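Local coordinates for protein type I modular polyketide synthase (Streptomyces albus subsp. albus, PDB 6IYT) that probably loads an extender unit, apparently ethylmalonyl from its coenzyme A thioester, as the acyltransferase domain of salinomycin polyketide synthase module 14, at residues Pro34-Ser38 with Asp141-Val145. Residues are numbered along the deposited sequence; the frame is centred on the assembly and turned at random.
Sequences PALFS and DSSPV
Ser-142 O, a backbone carbonyl oxygen, is gripped by the amide N of Ser-38 at 3.1 Å, by a bridging water that also donates to Ser-38 O, and by a C-H...O contact from CA of Phe-37. The Ser-38 N-H points nearly straight at it (160°) but comes from above the carbonyl plane. Ser-142 O also lies at the edge of the Phe-37 ring, near its plane, 3.6 Å from Phe-37 CD1. Ser-143 OG donates a bond of 2.7 Å to Leu-36 O, which it meets in the carbonyl plane. A chi1 of 176° turns OG away from the backbone N of Ser-143 and over to Leu-36 O; as the N-cap residue, Ser-143 also caps Phe-146 N with this hydroxyl, which thereby joins the start of helix 144-158 to the loop. Val-145 N adds a weak bond to Ala-35 O, and Ala-35 O also lies 3.3 Å from Pro-144 CB. Apolar contacts flank the polar row: Pro-34 CB rests alongside Pro-144 CB at 4.1 Å, and Ser-38 CB packs on CG and CD of that ring. A second water links Ser-38 OG to Asp-141 O. The N-terminal loop ahead of strand 43-49 thus runs across the break between helices 137-142 and 144-158, while Leu-36 and Phe-37 turn their side chains onto helix 428-439, at Phe-435 and at Pro-428 and Leu-432 respectively.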
loop_
_atom_site.group_PDB
_atom_site.type_symbol
_atom_site.label_atom_id
_atom_site.label_comp_id
_atom_site.label_asym_id
_atom_site.label_seq_id
_atom_site.Cartn_x
_atom_site.Cartn_y
_atom_site.Cartn_z
ATOM N N PRO A 34 5.442 -5.363 -20.842
ATOM C CA PRO A 34 5.010 -3.971 -20.751
ATOM C C PRO A 34 6.065 -3.159 -20.027
ATOM O O PRO A 34 6.695 -3.650 -19.097
ATOM C CB PRO A 34 3.704 -4.039 -19.928
ATOM C CG PRO A 34 3.489 -5.498 -19.600
ATOM C CD PRO A 34 4.347 -6.290 -20.531
ATOM N N ALA A 35 6.267 -1.941 -20.468
ATOM C CA ALA A 35 7.228 -1.058 -19.822
ATOM C C ALA A 35 6.610 -0.557 -18.535
ATOM O O ALA A 35 5.407 -0.335 -18.482
ATOM C CB ALA A 35 7.543 0.121 -20.728
ATOM N N LEU A 36 7.458 -0.161 -17.587
ATOM C CA LEU A 36 6.984 0.524 -16.398
ATOM C C LEU A 36 6.296 1.843 -16.744
ATOM O O LEU A 36 5.222 2.122 -16.236
ATOM C CB LEU A 36 8.129 0.749 -15.380
ATOM C CG LEU A 36 7.753 1.548 -14.119
ATOM C CD1 LEU A 36 6.609 0.902 -13.361
ATOM C CD2 LEU A 36 8.952 1.701 -13.191
ATOM N N PHE A 37 6.926 2.655 -17.614
ATOM C CA PHE A 37 6.346 3.930 -18.050
ATOM C C PHE A 37 6.297 4.027 -19.579
ATOM O O PHE A 37 7.210 3.543 -20.269
ATOM C CB PHE A 37 7.155 5.094 -17.490
ATOM C CG PHE A 37 7.211 5.125 -15.993
ATOM C CD1 PHE A 37 6.058 5.252 -15.255
ATOM C CD2 PHE A 37 8.409 5.047 -15.333
ATOM C CE1 PHE A 37 6.102 5.345 -13.880
ATOM C CE2 PHE A 37 8.460 5.102 -13.946
ATOM C CZ PHE A 37 7.301 5.236 -13.225
ATOM N N SER A 38 5.263 4.693 -20.087
ATOM C CA SER A 38 5.179 5.037 -21.498
ATOM C C SER A 38 5.405 6.536 -21.706
ATOM O O SER A 38 5.420 7.314 -20.762
ATOM C CB SER A 38 3.800 4.676 -22.026
ATOM O OG SER A 38 2.807 5.314 -21.229
ATOM N N ASP A 141 -2.731 5.843 -17.151
ATOM C CA ASP A 141 -2.366 6.560 -18.370
ATOM C C ASP A 141 -0.893 6.516 -18.638
ATOM O O ASP A 141 -0.465 6.676 -19.781
ATOM C CB ASP A 141 -2.813 8.008 -18.286
ATOM C CG ASP A 141 -4.314 8.153 -18.352
ATOM O OD1 ASP A 141 -4.965 7.256 -18.914
ATOM O OD2 ASP A 141 -4.838 9.155 -17.813
ATOM N N SER A 142 -0.095 6.314 -17.586
ATOM C CA SER A 142 1.341 6.565 -17.661
ATOM C C SER A 142 2.206 5.320 -17.431
ATOM O O SER A 142 3.414 5.363 -17.665
ATOM C CB SER A 142 1.737 7.639 -16.662
ATOM O OG SER A 142 1.423 7.217 -15.339
ATOM N N SER A 143 1.584 4.211 -17.006
ATOM C CA SER A 143 2.320 2.952 -16.714
ATOM C C SER A 143 1.655 1.746 -17.367
ATOM O O SER A 143 0.708 1.189 -16.823
ATOM C CB SER A 143 2.415 2.720 -15.172
ATOM O OG SER A 143 3.032 1.478 -14.877
ATOM N N PRO A 144 2.291 1.212 -18.418
ATOM C CA PRO A 144 1.739 0.037 -19.059
ATOM C C PRO A 144 1.754 -1.199 -18.166
ATOM O O PRO A 144 0.844 -1.996 -18.241
ATOM C CB PRO A 144 2.632 -0.145 -20.280
ATOM C CG PRO A 144 3.069 1.236 -20.640
ATOM C CD PRO A 144 3.123 2.022 -19.342
ATOM N N VAL A 145 2.741 -1.295 -17.255
ATOM C CA VAL A 145 2.810 -2.411 -16.299
ATOM C C VAL A 145 1.579 -2.377 -15.367
ATOM O O VAL A 145 0.868 -3.394 -15.184
ATOM C CB VAL A 145 4.088 -2.326 -15.422
ATOM C CG1 VAL A 145 3.919 -3.190 -14.190
ATOM C CG2 VAL A 145 5.317 -2.758 -16.209
HETATM O O HOH W 1 4.744 7.654 -18.224
HETATM O O HOH W 2 0.582 4.403 -21.790
#